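Local structure of Lon211 (Mycobacterium tuberculosis, 6VBK) at residues B[79-84]-B[188-193]; B[103-108]-B[171-176]; B[110-115]-B[120-125]. The protein is the N-terminal domain of a Lon protease and probably takes part in recognising protein substrates for ATP-dependent degradation. One frame throughout, in Å; residues are numbered along the deposited sequence.

Contact 1: residues B[79-84]-B[188-193]; sequences VGTLGV and EVLETV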
loop_
_atom_site.group_PDB
_atom_site.type_symbol
_atom_site.label_atom_id
_atom_site.label_comp_id
_atom_site.label_asym_id
_atom_site.label_seq_id
_atom_site.Cartn_x
_atom_site.Cartn_y
_atom_site.Cartn_z
ATOM N N VAL B 79 1.737 -4.154 -15.857
ATOM C CA VAL B 79 2.838 -3.497 -15.167
ATOM C C VAL B 79 3.321 -2.339 -16.028
ATOM O O VAL B 79 3.528 -2.502 -17.235
ATOM C CB VAL B 79 3.994 -4.473 -14.870
ATOM C CG1 VAL B 79 5.246 -3.713 -14.456
ATOM C CG2 VAL B 79 3.589 -5.459 -13.786
ATOM N N GLY B 80 3.481 -1.169 -15.410
ATOM C CA GLY B 80 4.086 -0.025 -16.049
ATOM C C GLY B 80 5.439 0.284 -15.426
ATOM O O GLY B 80 5.852 -0.312 -14.434
ATOM N N THR B 81 6.132 1.238 -16.039
ATOM C CA THR B 81 7.425 1.700 -15.550
ATOM C C THR B 81 7.258 3.091 -14.960
ATOM O O THR B 81 6.815 4.014 -15.653
ATOM C CB THR B 81 8.470 1.717 -16.666
ATOM O OG1 THR B 81 8.629 0.397 -17.198
ATOM C CG2 THR B 81 9.809 2.199 -16.129
ATOM N N LEU B 82 7.597 3.235 -13.681
ATOM C CA LEU B 82 7.639 4.552 -13.063
ATOM C C LEU B 82 8.678 5.409 -13.771
ATOM O O LEU B 82 9.863 5.064 -13.802
ATOM C CB LEU B 82 7.966 4.428 -11.575
ATOM C CG LEU B 82 8.207 5.732 -10.809
ATOM C CD1 LEU B 82 7.011 6.662 -10.936
ATOM C CD2 LEU B 82 8.519 5.453 -9.344
ATOM N N GLY B 83 8.234 6.512 -14.354
ATOM C CA GLY B 83 9.100 7.381 -15.136
ATOM C C GLY B 83 9.234 8.749 -14.499
ATOM O O GLY B 83 8.255 9.307 -13.999
ATOM N N VAL B 84 10.451 9.282 -14.521
ATOM C CA VAL B 84 10.742 10.624 -14.028
ATOM C C VAL B 84 11.060 11.501 -15.230
ATOM O O VAL B 84 12.008 11.225 -15.976
ATOM C CB VAL B 84 11.902 10.622 -13.022
ATOM C CG1 VAL B 84 12.351 12.044 -12.733
ATOM C CG2 VAL B 84 11.488 9.923 -11.737
ATOM N N GLU B 188 6.926 -8.666 -21.654
ATOM C CA GLU B 188 7.135 -9.774 -20.730
ATOM C C GLU B 188 8.338 -9.530 -19.829
ATOM O O GLU B 188 8.336 -9.952 -18.666
ATOM C CB GLU B 188 7.305 -11.083 -21.500
ATOM C CG GLU B 188 7.200 -12.320 -20.625
ATOM C CD GLU B 188 7.363 -13.609 -21.403
ATOM O OE1 GLU B 188 7.526 -14.670 -20.763
ATOM O OE2 GLU B 188 7.328 -13.565 -22.651
ATOM N N VAL B 189 9.375 -8.864 -20.345
ATOM C CA VAL B 189 10.472 -8.430 -19.485
ATOM C C VAL B 189 9.959 -7.445 -18.446
ATOM O O VAL B 189 10.312 -7.521 -17.264
ATOM C CB VAL B 189 11.612 -7.824 -20.328
ATOM C CG1 VAL B 189 12.769 -7.403 -19.434
ATOM C CG2 VAL B 189 12.082 -8.812 -21.378
ATOM N N LEU B 190 9.105 -6.511 -18.869
ATOM C CA LEU B 190 8.470 -5.599 -17.926
ATOM C C LEU B 190 7.537 -6.343 -16.978
ATOM O O LEU B 190 7.302 -5.888 -15.852
ATOM C CB LEU B 190 7.712 -4.518 -18.694
ATOM C CG LEU B 190 6.967 -3.446 -17.900
ATOM C CD1 LEU B 190 7.920 -2.726 -16.961
ATOM C CD2 LEU B 190 6.299 -2.465 -18.849
ATOM N N GLU B 191 7.083 -7.522 -17.413
ATOM C CA GLU B 191 6.117 -8.351 -16.643
ATOM C C GLU B 191 6.781 -9.156 -15.517
ATOM O O GLU B 191 6.214 -9.160 -14.416
ATOM C CB GLU B 191 5.395 -9.321 -17.581
ATOM C CG GLU B 191 4.641 -10.410 -16.839
ATOM C CD GLU B 191 4.371 -11.679 -17.630
ATOM O OE1 GLU B 191 4.561 -12.775 -17.068
ATOM O OE2 GLU B 191 3.967 -11.569 -18.801
ATOM N N THR B 192 7.941 -9.778 -15.750
ATOM C CA THR B 192 8.509 -10.660 -14.691
ATOM C C THR B 192 9.442 -9.896 -13.744
ATOM O O THR B 192 10.549 -9.531 -14.168
ATOM C CB THR B 192 9.160 -11.904 -15.305
ATOM O OG1 THR B 192 10.197 -11.504 -16.201
ATOM C CG2 THR B 192 8.161 -12.795 -16.012
ATOM N N VAL B 193 8.999 -9.713 -12.495
ATOM C CA VAL B 193 9.770 -8.991 -11.438
ATOM C C VAL B 193 11.046 -9.756 -11.060
ATOM O O VAL B 193 12.096 -9.104 -10.933
ATOM C CB VAL B 193 8.890 -8.701 -10.205
ATOM C CG1 VAL B 193 7.868 -7.614 -10.493
ATOM C CG2 VAL B 193 8.201 -9.948 -9.676
#

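Contact 2: residues B[103-108]-B[171-176]; sequences VSRVRI and LADNSG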
loop_
_atom_site.group_PDB
_atom_site.type_symbol
_atom_site.label_atom_id
_atom_site.label_comp_id
_atom_site.label_asym_id
_atom_site.label_seq_id
_atom_site.Cartn_x
_atom_site.Cartn_y
_atom_site.Cartn_z
ATOM N N VAL B 103 12.413 4.161 -13.739
ATOM C CA VAL B 103 12.892 3.988 -12.368
ATOM C C VAL B 103 12.642 2.566 -11.866
ATOM O O VAL B 103 13.582 1.850 -11.513
ATOM C CB VAL B 103 12.253 5.032 -11.422
ATOM C CG1 VAL B 103 12.727 4.837 -9.976
ATOM C CG2 VAL B 103 12.551 6.446 -11.895
ATOM N N SER B 104 11.378 2.142 -11.817
ATOM C CA SER B 104 11.042 0.855 -11.220
ATOM C C SER B 104 9.747 0.317 -11.817
ATOM O O SER B 104 8.998 1.033 -12.487
ATOM C CB SER B 104 10.926 0.973 -9.695
ATOM O OG SER B 104 9.978 1.963 -9.328
ATOM N N ARG B 105 9.484 -0.962 -11.556
ATOM C CA ARG B 105 8.259 -1.588 -12.030
ATOM C C ARG B 105 7.110 -1.298 -11.078
ATOM O O ARG B 105 7.277 -1.301 -9.854
ATOM C CB ARG B 105 8.450 -3.096 -12.185
ATOM C CG ARG B 105 9.353 -3.477 -13.338
ATOM C CD ARG B 105 9.578 -4.974 -13.409
ATOM N NE ARG B 105 10.115 -5.369 -14.707
ATOM C CZ ARG B 105 11.399 -5.295 -15.039
ATOM N NH1 ARG B 105 12.288 -4.841 -14.167
ATOM N NH2 ARG B 105 11.794 -5.676 -16.247
ATOM N N VAL B 106 5.937 -1.037 -11.649
ATOM C CA VAL B 106 4.743 -0.702 -10.883
ATOM C C VAL B 106 3.617 -1.618 -11.342
ATOM O O VAL B 106 3.281 -1.642 -12.533
ATOM C CB VAL B 106 4.344 0.773 -11.049
ATOM C CG1 VAL B 106 3.116 1.085 -10.215
ATOM C CG2 VAL B 106 5.497 1.687 -10.661
ATOM N N ARG B 107 3.040 -2.371 -10.407
ATOM C CA ARG B 107 1.918 -3.247 -10.717
ATOM C C ARG B 107 0.640 -2.421 -10.798
ATOM O O ARG B 107 0.201 -1.845 -9.797
ATOM C CB ARG B 107 1.786 -4.347 -9.665
ATOM C CG ARG B 107 0.560 -5.227 -9.845
ATOM C CD ARG B 107 0.791 -6.625 -9.292
ATOM N NE ARG B 107 1.842 -7.326 -10.026
ATOM C CZ ARG B 107 1.643 -8.004 -11.151
ATOM N NH1 ARG B 107 0.427 -8.076 -11.676
ATOM N NH2 ARG B 107 2.658 -8.608 -11.752
ATOM N N ILE B 108 0.043 -2.370 -11.988
ATOM C CA ILE B 108 -1.122 -1.521 -12.215
ATOM C C ILE B 108 -2.339 -2.147 -11.550
ATOM O O ILE B 108 -2.684 -3.304 -11.816
ATOM C CB ILE B 108 -1.356 -1.305 -13.714
ATOM C CG1 ILE B 108 -0.197 -0.513 -14.318
ATOM C CG2 ILE B 108 -2.681 -0.594 -13.950
ATOM C CD1 ILE B 108 -0.361 -0.220 -15.784
ATOM N N LEU B 171 21.148 -5.104 -15.996
ATOM C CA LEU B 171 21.657 -5.731 -17.212
ATOM C C LEU B 171 20.527 -6.313 -18.051
ATOM O O LEU B 171 20.522 -6.174 -19.280
ATOM C CB LEU B 171 22.667 -6.820 -16.851
ATOM C CG LEU B 171 23.153 -7.720 -17.988
ATOM C CD1 LEU B 171 23.953 -6.923 -19.009
ATOM C CD2 LEU B 171 23.972 -8.880 -17.438
ATOM N N ALA B 172 19.564 -6.974 -17.408
ATOM C CA ALA B 172 18.456 -7.561 -18.153
ATOM C C ALA B 172 17.553 -6.483 -18.741
ATOM O O ALA B 172 17.104 -6.599 -19.887
ATOM C CB ALA B 172 17.658 -8.505 -17.255
ATOM N N ASP B 173 17.290 -5.422 -17.978
ATOM C CA ASP B 173 16.416 -4.353 -18.443
ATOM C C ASP B 173 17.047 -3.493 -19.530
ATOM O O ASP B 173 16.326 -2.737 -20.189
ATOM C CB ASP B 173 15.994 -3.474 -17.266
ATOM C CG ASP B 173 14.971 -4.152 -16.376
ATOM O OD1 ASP B 173 14.234 -5.024 -16.883
ATOM O OD2 ASP B 173 14.897 -3.813 -15.176
ATOM N N ASN B 174 18.362 -3.586 -19.740
ATOM C CA ASN B 174 18.988 -2.855 -20.836
ATOM C C ASN B 174 18.617 -3.425 -22.199
ATOM O O ASN B 174 18.887 -2.779 -23.217
ATOM C CB ASN B 174 20.510 -2.846 -20.663
ATOM C CG ASN B 174 21.190 -1.773 -21.500
ATOM O OD1 ASN B 174 21.686 -2.043 -22.594
ATOM N ND2 ASN B 174 21.213 -0.547 -20.986
ATOM N N SER B 175 17.996 -4.607 -22.240
ATOM C CA SER B 175 17.530 -5.191 -23.491
ATOM C C SER B 175 16.417 -4.382 -24.145
ATOM O O SER B 175 16.093 -4.636 -25.309
ATOM C CB SER B 175 17.055 -6.626 -23.251
ATOM O OG SER B 175 16.047 -6.671 -22.257
ATOM N N GLY B 176 15.826 -3.423 -23.429
ATOM C CA GLY B 176 14.824 -2.558 -24.027
ATOM C C GLY B 176 15.355 -1.698 -25.154
ATOM O O GLY B 176 14.569 -1.215 -25.977
#

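Contact 3: residues B[110-115]-B[120-125]; sequences TGTTGP and WVEGTV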
loop_
_atom_site.group_PDB
_atom_site.type_symbol
_atom_site.label_atom_id
_atom_site.label_comp_id
_atom_site.label_asym_id
_atom_site.label_seq_id
_atom_site.Cartn_x
_atom_site.Cartn_y
_atom_site.Cartn_z
ATOM N N THR B 110 -6.129 -0.644 -9.263
ATOM C CA THR B 110 -7.404 0.037 -9.440
ATOM C C THR B 110 -7.216 1.405 -10.087
ATOM O O THR B 110 -6.218 2.096 -9.863
ATOM C CB THR B 110 -8.112 0.200 -8.094
ATOM O OG1 THR B 110 -7.225 0.825 -7.158
ATOM C CG2 THR B 110 -8.547 -1.151 -7.550
ATOM N N GLY B 111 -8.194 1.792 -10.903
ATOM C CA GLY B 111 -8.230 3.141 -11.418
ATOM C C GLY B 111 -8.689 4.137 -10.370
ATOM O O GLY B 111 -9.343 3.791 -9.386
ATOM N N THR B 112 -8.339 5.399 -10.583
ATOM C CA THR B 112 -8.642 6.435 -9.602
ATOM C C THR B 112 -8.748 7.772 -10.330
ATOM O O THR B 112 -8.868 7.816 -11.560
ATOM C CB THR B 112 -7.580 6.444 -8.489
ATOM O OG1 THR B 112 -7.863 7.501 -7.563
ATOM C CG2 THR B 112 -6.193 6.647 -9.080
ATOM N N THR B 113 -8.706 8.863 -9.571
ATOM C CA THR B 113 -8.859 10.205 -10.106
ATOM C C THR B 113 -7.636 11.048 -9.767
ATOM O O THR B 113 -6.851 10.715 -8.875
ATOM C CB THR B 113 -10.123 10.882 -9.560
ATOM O OG1 THR B 113 -10.031 10.996 -8.135
ATOM C CG2 THR B 113 -11.359 10.071 -9.918
ATOM N N GLY B 114 -7.486 12.151 -10.498
ATOM C CA GLY B 114 -6.391 13.068 -10.292
ATOM C C GLY B 114 -6.535 14.322 -11.131
ATOM O O GLY B 114 -7.445 14.441 -11.959
ATOM N N PRO B 115 -5.637 15.284 -10.935
ATOM C CA PRO B 115 -5.706 16.533 -11.702
ATOM C C PRO B 115 -5.381 16.304 -13.171
ATOM O O PRO B 115 -4.877 15.257 -13.578
ATOM C CB PRO B 115 -4.658 17.422 -11.027
ATOM C CG PRO B 115 -3.690 16.459 -10.419
ATOM C CD PRO B 115 -4.516 15.281 -9.979
ATOM N N TRP B 120 -5.708 8.342 -14.556
ATOM C CA TRP B 120 -4.990 8.017 -13.334
ATOM C C TRP B 120 -5.310 6.592 -12.902
ATOM O O TRP B 120 -6.461 6.153 -12.979
ATOM C CB TRP B 120 -5.349 8.993 -12.212
ATOM C CG TRP B 120 -4.856 10.387 -12.447
ATOM C CD1 TRP B 120 -5.440 11.345 -13.224
ATOM C CD2 TRP B 120 -3.677 10.985 -11.894
ATOM N NE1 TRP B 120 -4.697 12.500 -13.191
ATOM C CE2 TRP B 120 -3.610 12.305 -12.381
ATOM C CE3 TRP B 120 -2.673 10.530 -11.035
ATOM C CZ2 TRP B 120 -2.577 13.174 -12.038
ATOM C CZ3 TRP B 120 -1.650 11.396 -10.693
ATOM C CH2 TRP B 120 -1.609 12.701 -11.196
ATOM N N VAL B 121 -4.280 5.872 -12.454
ATOM C CA VAL B 121 -4.430 4.520 -11.934
ATOM C C VAL B 121 -3.624 4.401 -10.649
ATOM O O VAL B 121 -2.670 5.145 -10.412
ATOM C CB VAL B 121 -3.979 3.437 -12.943
ATOM C CG1 VAL B 121 -4.781 3.531 -14.235
ATOM C CG2 VAL B 121 -2.488 3.551 -13.220
ATOM N N GLU B 122 -4.028 3.455 -9.809
ATOM C CA GLU B 122 -3.261 3.108 -8.624
ATOM C C GLU B 122 -2.264 2.008 -8.960
ATOM O O GLU B 122 -2.535 1.125 -9.778
ATOM C CB GLU B 122 -4.178 2.659 -7.487
ATOM C CG GLU B 122 -5.048 3.770 -6.921
ATOM C CD GLU B 122 -5.918 3.302 -5.772
ATOM O OE1 GLU B 122 -5.934 2.084 -5.494
ATOM O OE2 GLU B 122 -6.586 4.151 -5.147
ATOM N N GLY B 123 -1.097 2.072 -8.325
ATOM C CA GLY B 123 -0.047 1.113 -8.608
ATOM C C GLY B 123 0.828 0.867 -7.399
ATOM O O GLY B 123 0.850 1.653 -6.446
ATOM N N THR B 124 1.566 -0.240 -7.456
ATOM C CA THR B 124 2.429 -0.672 -6.364
ATOM C C THR B 124 3.840 -0.872 -6.894
ATOM O O THR B 124 4.044 -1.631 -7.847
ATOM C CB THR B 124 1.912 -1.965 -5.732
ATOM O OG1 THR B 124 0.608 -1.739 -5.187
ATOM C CG2 THR B 124 2.848 -2.430 -4.627
ATOM N N VAL B 125 4.810 -0.195 -6.276
ATOM C CA VAL B 125 6.205 -0.406 -6.637
ATOM C C VAL B 125 6.589 -1.842 -6.317
ATOM O O VAL B 125 6.355 -2.332 -5.206
ATOM C CB VAL B 125 7.113 0.590 -5.903
ATOM C CG1 VAL B 125 8.561 0.403 -6.334
ATOM C CG2 VAL B 125 6.657 2.011 -6.163
#

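Contact 1: residues B[79-84]-B[188-193]
Leu190 carries the helical side of this contact, and Val79 and Thr81 receive it on strand 79-88. The apolar part is small. Val79 CG1 lies 3.8 Å from Leu190 CD1, with Leu190 CG just behind, and the two side chains cross obliquely. Leu190 has CG anti to its backbone N (chi1 -180°), which carries CG toward the strand. The branch then puts CD1 by Thr81 and CD2 by the carbonyl of Val79.

The second kind of contact sets methyls against oxygens, and it runs both ways. Leu190 CD2 rests 3.2 Å from Val79 O. In return, Val79 CG1 sits 3.3 Å from Leu190 O. Leu190 CD1 also reaches Thr81 OG1, at 3.2 Å. The isobutyl group therefore touches both Val79 and Thr81.

Polar bonds are made to partners outside the two segments. Thr81 OG1 donates to Val24 O, so its hydroxyl is already engaged where the leucine methyl meets it. Leu190 O accepts from Arg105 NE. Leu25 and Pro70 add further apolar cover to Leu190.

The joint is thus one of shape, in which the last turn of helix 183-191 is set against the sheet of this Lon domain. Thr81 OG1 and Leu190 O have hydrogen bonds to Val24 and Arg105, which is consistent with their lying beside methyls in a buried place.

Contact 2: residues B[103-108]-B[171-176]
Asp173 meets Arg105 end-on, in a buried salt bridge that is the whole of the contact between these segments. Along 171-176 the chain first passes Leu171, which faces helix 133-153 and packs on Ala139 and Tyr142. Ala172 follows. Ala172 O accepts from Ser175 N at 3.2 Å and from Ser175 OG at 2.6 Å, which ties Ser175 back to Ala172.

Asp173 comes next and turns its carboxylate to the strand. Arg105 NH2 donates to Asp173 OD1 at 2.6 Å, with an N-H...O angle of 162°. Arg105 NH1 donates to Asp173 OD2 at 3.0 Å. Both oxygens are met on their syn sides. The two flat groups are not coplanar, their planes being 34° apart. The arginine chain is extended from CG to NE, and this carries the guanidinium across from the strand. NH2 also donates to Val189 O and NE to Leu190 O, so bonds on two edges hold the guanidinium's rotation. Arg198 lies close to Arg105 and makes a weak, long ion pair with Asp173, whose carboxylate probably stays charged and offsets both arginines.

Beyond Ser175, Gly176 O accepts from Lys186 NZ of helix 183-191. The bridge thus links helix 168-173 to strand 96-112, which lies between strands 79-88 and 120-125 in the sheet. Pro26 and Leu126 pack on the arginine, and Arg198 reaches in from helix 195-207.

Contact 3: residues B[110-115]-B[120-125]
The Trp120 indole is the flat group here, and residues 113-115 pass over one face and along an edge. Gly114 CA lies over that face, 3.4 Å from the centroid of the five-membered ring and 10° off its normal, a CH-pi contact. At the edge, Trp120 NE1 donates to Pro115 O at 2.8 Å, with the acceptor near the ring plane. This bond is somewhat bent (144°). Pro115 CD touches Trp120 CZ2 at 3.5 Å, and the two side chains cross at about a right angle. Having CG beside the backbone N (chi1 -68°) puts the indole against Gly114 and Pro115.

The rest is an antiparallel strand pair. Glu122 N donates to Thr110 O at 2.6 Å. Gly111 and Val121 form a non-hydrogen-bonded pair. Thr112 N donates to Trp120 O at 3.1 Å, but it comes in well above the carbonyl plane. Thr112 CG2 packs on Glu122 CG at 3.8 Å. Glu122 OE1 comes close to Thr110 OG1, but the angle is too poor for a hydrogen bond. Thr110 N is covered by this contact and has no partner in the model.

The contact lies at the turn end of the hairpin of strands 96-112 and 120-125. Strand 9-19 flanks strand 120-125 on its other edge, helix 38-50 meets Trp120 through Ala46 and Ala50, and Arg90 of the second subunit packs on Thr110 and Thr124.

How the contacts relate
Contacts 1 and 2 are core, and their centres lie about 4 Å apart. Each docks a helix of the later part of the chain onto neighbouring strands of one sheet, contact 1 by methyl packing and contact 2 by charge. Arg105 joins them, since it also binds the end of helix 183-191. Contact 3 is a surface contact, its centre about 15 Å from the centre of contact 1 and about 19 Å from that of contact 2. It uses strand 96-112 again, as contact 2 does, but pairs it with strand 120-125. Here backbone bonds and a tryptophan do the work. Arg107 N probably donates to Thr124 O, which continues the same strand pairing towards contact 2.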